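Long-range contacts in halocarboxylic acid dehalogenase DehI (Pseudomonas putida, PDB 3BJX), which probably hydrolyses the carbon–halogen bond of 2-halocarboxylic acids, releasing halide and leaving the corresponding hydroxy acid: residues A[75-80]-A[249-254]; A[82-87]-A[128-133]. One frame throughout, in Å; residues are numbered along the deposited sequence.

Contact 1 of 2, residues A[75-80]-A[249-254]; sequences LITRYA and GLPGSA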
loop_
_atom_site.group_PDB
_atom_site.type_symbol
_atom_site.label_atom_id
_atom_site.label_comp_id
_atom_site.label_asym_id
_atom_site.label_seq_id
_atom_site.Cartn_x
_atom_site.Cartn_y
_atom_site.Cartn_z
ATOM N N LEU A 75 -18.510 -12.911 -7.752
ATOM C CA LEU A 75 -17.674 -13.662 -6.846
ATOM C C LEU A 75 -18.265 -15.021 -6.480
ATOM O O LEU A 75 -17.660 -15.776 -5.717
ATOM C CB LEU A 75 -17.307 -12.832 -5.606
ATOM C CG LEU A 75 -16.599 -11.483 -5.770
ATOM C CD1 LEU A 75 -16.271 -10.987 -4.405
ATOM C CD2 LEU A 75 -15.332 -11.552 -6.586
ATOM N N ILE A 76 -19.438 -15.341 -7.012
ATOM C CA ILE A 76 -19.967 -16.707 -6.855
ATOM C C ILE A 76 -19.890 -17.540 -8.126
ATOM O O ILE A 76 -20.437 -18.637 -8.183
ATOM C CB ILE A 76 -21.416 -16.758 -6.359
ATOM C CG1 ILE A 76 -22.181 -15.538 -6.829
ATOM C CG2 ILE A 76 -21.451 -16.907 -4.859
ATOM C CD1 ILE A 76 -23.404 -15.874 -7.649
ATOM N N THR A 77 -19.219 -17.010 -9.137
ATOM C CA THR A 77 -19.027 -17.722 -10.370
ATOM C C THR A 77 -17.962 -18.791 -10.160
ATOM O O THR A 77 -17.066 -18.626 -9.316
ATOM C CB THR A 77 -18.636 -16.768 -11.537
ATOM O OG1 THR A 77 -17.323 -16.243 -11.325
ATOM C CG2 THR A 77 -19.627 -15.614 -11.664
ATOM N N ARG A 78 -18.091 -19.898 -10.896
ATOM C CA ARG A 78 -17.043 -20.885 -11.007
ATOM C C ARG A 78 -15.710 -20.221 -11.379
ATOM O O ARG A 78 -14.668 -20.606 -10.860
ATOM C CB ARG A 78 -17.436 -21.962 -12.026
ATOM C CG ARG A 78 -16.334 -22.965 -12.424
ATOM C CD ARG A 78 -15.903 -23.909 -11.293
ATOM N NE ARG A 78 -17.049 -24.653 -10.776
ATOM C CZ ARG A 78 -17.164 -25.115 -9.535
ATOM N NH1 ARG A 78 -16.205 -24.911 -8.658
ATOM N NH2 ARG A 78 -18.269 -25.759 -9.176
ATOM N N TYR A 79 -15.753 -19.231 -12.273
ATOM C CA TYR A 79 -14.578 -18.435 -12.611
ATOM C C TYR A 79 -13.889 -17.925 -11.352
ATOM O O TYR A 79 -12.708 -18.203 -11.155
ATOM C CB TYR A 79 -14.909 -17.266 -13.565
ATOM C CG TYR A 79 -13.684 -16.435 -13.960
ATOM C CD1 TYR A 79 -13.154 -16.500 -15.242
ATOM C CD2 TYR A 79 -13.049 -15.589 -13.030
ATOM C CE1 TYR A 79 -12.006 -15.728 -15.606
ATOM C CE2 TYR A 79 -11.924 -14.821 -13.375
ATOM C CZ TYR A 79 -11.409 -14.897 -14.661
ATOM O OH TYR A 79 -10.305 -14.149 -14.988
ATOM N N ALA A 80 -14.619 -17.213 -10.494
ATOM C CA ALA A 80 -14.030 -16.660 -9.284
ATOM C C ALA A 80 -13.448 -17.743 -8.362
ATOM O O ALA A 80 -12.412 -17.525 -7.721
ATOM C CB ALA A 80 -15.012 -15.795 -8.548
ATOM N N GLY A 249 -10.461 -10.435 -16.177
ATOM C CA GLY A 249 -11.088 -11.520 -16.931
ATOM C C GLY A 249 -12.392 -11.970 -16.311
ATOM O O GLY A 249 -13.028 -12.907 -16.790
ATOM N N LEU A 250 -12.820 -11.306 -15.247
ATOM C CA LEU A 250 -14.074 -11.695 -14.610
ATOM C C LEU A 250 -15.223 -11.588 -15.622
ATOM O O LEU A 250 -15.200 -10.710 -16.501
ATOM C CB LEU A 250 -14.362 -10.828 -13.388
ATOM C CG LEU A 250 -13.899 -11.321 -12.020
ATOM C CD1 LEU A 250 -14.039 -10.220 -10.988
ATOM C CD2 LEU A 250 -14.718 -12.540 -11.573
ATOM N N PRO A 251 -16.208 -12.511 -15.535
ATOM C CA PRO A 251 -17.452 -12.284 -16.268
ATOM C C PRO A 251 -18.313 -11.272 -15.501
ATOM O O PRO A 251 -18.254 -11.211 -14.255
ATOM C CB PRO A 251 -18.117 -13.672 -16.256
ATOM C CG PRO A 251 -17.601 -14.332 -15.038
ATOM C CD PRO A 251 -16.223 -13.789 -14.791
ATOM N N GLY A 252 -19.097 -10.482 -16.227
ATOM C CA GLY A 252 -19.930 -9.468 -15.602
ATOM C C GLY A 252 -19.109 -8.308 -15.081
ATOM O O GLY A 252 -18.066 -7.975 -15.636
ATOM N N SER A 253 -19.590 -7.696 -14.006
ATOM C CA SER A 253 -18.953 -6.532 -13.405
ATOM C C SER A 253 -18.737 -6.767 -11.918
ATOM O O SER A 253 -19.440 -7.565 -11.282
ATOM C CB SER A 253 -19.823 -5.288 -13.605
ATOM O OG SER A 253 -20.031 -5.054 -14.986
ATOM N N ALA A 254 -17.756 -6.058 -11.380
ATOM C CA ALA A 254 -17.445 -6.093 -9.975
ATOM C C ALA A 254 -16.927 -4.715 -9.623
ATOM O O ALA A 254 -16.622 -3.904 -10.517
ATOM C CB ALA A 254 -16.406 -7.152 -9.695
#
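One face of the Tyr-79 ring lies over Leu-250 CA and the ring carbon CD of Pro-251, and this ring carries most of the contact. Both C-H groups make CH-pi contacts: Leu-250 CA is 4.3 Å from the ring centroid of Tyr-79, and Pro-251 CD 4.2 Å from that centroid. Proline suits the spot because its CD, bonded to an electron-withdrawing nitrogen, is a good C-H partner for an aromatic face. The tip of Leu-250 reaches the ring as well, with CD2 3.8 Å from Tyr-79 CD2. With CG anti to the backbone N (chi1 -179°), Tyr-79 extends from the helix start toward Gly-249, where a side chain would run into the phenol: a CB on Gly-249 would fall 2.5 Å from Tyr-79 OH. That hydroxyl donates a hydrogen bond to Leu-246 O, in the last turn of helix 230-248. With an alanine here, the face over Leu-250 CA and Pro-251 CD would be gone, and Leu-246 O would probably lose this donor.

Behind the tyrosine, Thr-77 caps the helix that carries it, which is consistent with a fixed starting direction for the side chain. Thr-77 OG1 accepts from Ala-80 N (3.0 Å, 163°), a classic N-cap, and also bonds to Ala-74 O; its methyl CG2 meets Pro-251 CG at 4.1 Å. Thus the N-terminal end of helix 78-90 rests on the loop that follows helix 230-248, while Leu-157 and Arg-158 of the short helix 155-158 touch Tyr-79 and Pro-251 respectively.

Contact 2 of 2, residues A[82-87]-A[128-133]; sequences QAADEL and GNPKYL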
loop_
_atom_site.group_PDB
_atom_site.type_symbol
_atom_site.label_atom_id
_atom_site.label_comp_id
_atom_site.label_asym_id
_atom_site.label_seq_id
_atom_site.Cartn_x
_atom_site.Cartn_y
_atom_site.Cartn_z
ATOM N N GLN A 82 -12.289 -20.804 -9.335
ATOM C CA GLN A 82 -11.102 -21.286 -10.028
ATOM C C GLN A 82 -9.936 -20.297 -9.900
ATOM O O GLN A 82 -8.790 -20.706 -9.716
ATOM C CB GLN A 82 -11.428 -21.573 -11.510
ATOM C CG GLN A 82 -10.686 -22.769 -12.101
ATOM C CD GLN A 82 -10.937 -24.062 -11.314
ATOM O OE1 GLN A 82 -12.036 -24.284 -10.787
ATOM N NE2 GLN A 82 -9.913 -24.912 -11.219
ATOM N N ALA A 83 -10.251 -19.009 -10.014
ATOM C CA ALA A 83 -9.326 -17.899 -9.807
ATOM C C ALA A 83 -8.729 -17.914 -8.400
ATOM O O ALA A 83 -7.512 -17.779 -8.239
ATOM C CB ALA A 83 -10.015 -16.585 -10.088
ATOM N N ALA A 84 -9.558 -18.100 -7.384
ATOM C CA ALA A 84 -9.070 -18.230 -6.001
ATOM C C ALA A 84 -8.300 -19.528 -5.795
ATOM O O ALA A 84 -7.344 -19.546 -5.046
ATOM C CB ALA A 84 -10.235 -18.146 -4.996
ATOM N N ASP A 85 -8.735 -20.612 -6.452
ATOM C CA ASP A 85 -8.016 -21.878 -6.458
ATOM C C ASP A 85 -6.581 -21.721 -6.967
ATOM O O ASP A 85 -5.654 -22.237 -6.332
ATOM C CB ASP A 85 -8.752 -22.959 -7.279
ATOM C CG ASP A 85 -10.008 -23.514 -6.578
ATOM O OD1 ASP A 85 -10.228 -23.251 -5.382
ATOM O OD2 ASP A 85 -10.781 -24.234 -7.237
ATOM N N GLU A 86 -6.412 -21.021 -8.103
ATOM C CA GLU A 86 -5.086 -20.775 -8.707
ATOM C C GLU A 86 -4.172 -19.990 -7.764
ATOM O O GLU A 86 -3.027 -20.425 -7.487
ATOM C CB GLU A 86 -5.199 -20.030 -10.053
ATOM C CG GLU A 86 -3.866 -19.446 -10.540
ATOM C CD GLU A 86 -3.874 -18.916 -11.971
ATOM O OE1 GLU A 86 -4.947 -18.802 -12.582
ATOM O OE2 GLU A 86 -2.769 -18.586 -12.488
ATOM N N LEU A 87 -4.673 -18.837 -7.294
ATOM C CA LEU A 87 -3.957 -17.989 -6.323
ATOM C C LEU A 87 -3.554 -18.768 -5.089
ATOM O O LEU A 87 -2.429 -18.647 -4.641
ATOM C CB LEU A 87 -4.763 -16.750 -5.913
ATOM C CG LEU A 87 -5.081 -15.704 -6.991
ATOM C CD1 LEU A 87 -6.200 -14.795 -6.543
ATOM C CD2 LEU A 87 -3.832 -14.884 -7.410
ATOM N N GLY A 128 -10.615 -18.825 2.280
ATOM C CA GLY A 128 -11.170 -17.514 2.012
ATOM C C GLY A 128 -10.174 -16.441 1.628
ATOM O O GLY A 128 -10.549 -15.459 1.004
ATOM N N ASN A 129 -8.913 -16.628 2.009
ATOM C CA ASN A 129 -7.883 -15.593 1.899
ATOM C C ASN A 129 -7.689 -15.158 0.453
ATOM O O ASN A 129 -7.817 -13.970 0.166
ATOM C CB ASN A 129 -6.560 -16.013 2.592
ATOM C CG ASN A 129 -6.454 -15.518 4.038
ATOM O OD1 ASN A 129 -7.276 -14.720 4.494
ATOM N ND2 ASN A 129 -5.433 -15.981 4.761
ATOM N N PRO A 130 -7.440 -16.125 -0.469
ATOM C CA PRO A 130 -7.392 -15.831 -1.918
ATOM C C PRO A 130 -8.711 -15.252 -2.471
ATOM O O PRO A 130 -8.689 -14.385 -3.375
ATOM C CB PRO A 130 -7.098 -17.198 -2.562
ATOM C CG PRO A 130 -7.420 -18.232 -1.511
ATOM C CD PRO A 130 -7.177 -17.552 -0.186
ATOM N N LYS A 131 -9.848 -15.700 -1.936
ATOM C CA LYS A 131 -11.148 -15.136 -2.397
ATOM C C LYS A 131 -11.231 -13.645 -2.080
ATOM O O LYS A 131 -11.576 -12.832 -2.951
ATOM C CB LYS A 131 -12.345 -15.891 -1.818
ATOM C CG LYS A 131 -12.302 -17.368 -2.122
ATOM C CD LYS A 131 -13.576 -18.072 -1.785
ATOM C CE LYS A 131 -14.556 -17.999 -2.938
ATOM N NZ LYS A 131 -15.782 -18.829 -2.646
ATOM N N TYR A 132 -10.863 -13.288 -0.849
ATOM C CA TYR A 132 -10.792 -11.894 -0.445
ATOM C C TYR A 132 -9.785 -11.073 -1.223
ATOM O O TYR A 132 -10.001 -9.899 -1.449
ATOM C CB TYR A 132 -10.504 -11.763 1.050
ATOM C CG TYR A 132 -11.725 -11.890 1.890
ATOM C CD1 TYR A 132 -12.769 -10.967 1.776
ATOM C CD2 TYR A 132 -11.853 -12.941 2.818
ATOM C CE1 TYR A 132 -13.924 -11.095 2.562
ATOM C CE2 TYR A 132 -12.976 -13.059 3.607
ATOM C CZ TYR A 132 -14.016 -12.146 3.469
ATOM O OH TYR A 132 -15.118 -12.269 4.271
ATOM N N LEU A 133 -8.669 -11.672 -1.601
ATOM C CA LEU A 133 -7.705 -10.999 -2.478
ATOM C C LEU A 133 -8.327 -10.573 -3.821
ATOM O O LEU A 133 -7.932 -9.558 -4.378
ATOM C CB LEU A 133 -6.458 -11.876 -2.707
ATOM C CG LEU A 133 -5.298 -11.341 -3.551
ATOM C CD1 LEU A 133 -4.781 -9.955 -3.052
ATOM C CD2 LEU A 133 -4.146 -12.375 -3.642
#
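Ala-84 and Leu-87 of helix 78-90 pack against Pro-130, Lys-131 and Leu-133 of helix 112-143 in a buried helix-on-helix contact about 10 Å from the centre of the chain to the centre of the contact. No hydrogen bond crosses it; the two short segments are held by apolar packing. Their axes approach to 8.3 Å and cross at 115°, a close approach that suits the small Ala-84. Ala-84 CA lies 5.0 Å from Pro-130 CA. The methyl of Ala-84 meets the aliphatic stem of Lys-131, Ala-84 CB to Lys-131 CG 3.6 Å, and Pro-130 CB sits 3.4 Å from the backbone Ala-84 O.

The crossing belongs to a fold with helices and loops but no strand, described as new among alpha-haloacid dehalogenases. Pro-130 has no N-H and cannot bond to the turn before, and helix 112-143 is kinked there; its CB faces Ala-84 and Leu-87. Leu-87 adds the larger apolar bulk, its CB 4.1 Å from Pro-130 CB and its CD1 4.3 Å from Leu-133 CD2. Lysine can serve in this buried setting because its carbons pack while a bend at chi3 (87°) takes the ammonium onward to a salt bridge with Glu-81 and hydrogen bonds to Tyr-127 OH and Leu-45 O. Beyond the pair, Leu-246 of helix 230-248 touches Leu-87, and Ala-243 of that helix and Ile-284 of helix 267-299 touch Leu-133.

In the fold
From the N terminus the chain runs through helices 32-45, 52-57 and 63-71 before reaching 75-80, the first side of contact 1. Helix 78-90, begun within 75-80, carries on through 82-87, the first side of contact 2. The chain returns at 128-133, in helix 112-143, to close the shorter loop, with 40 residues between the segments; much later, after helix 230-248, residues 249-254 close the longer one, with 168 between. Contact 2 is therefore nested inside contact 1, and their centres lie 12 Å apart. Helix 78-90 is common to both: its beginning meets the loop before helix 267-299, and its middle crosses helix 112-143 deeper in the fold.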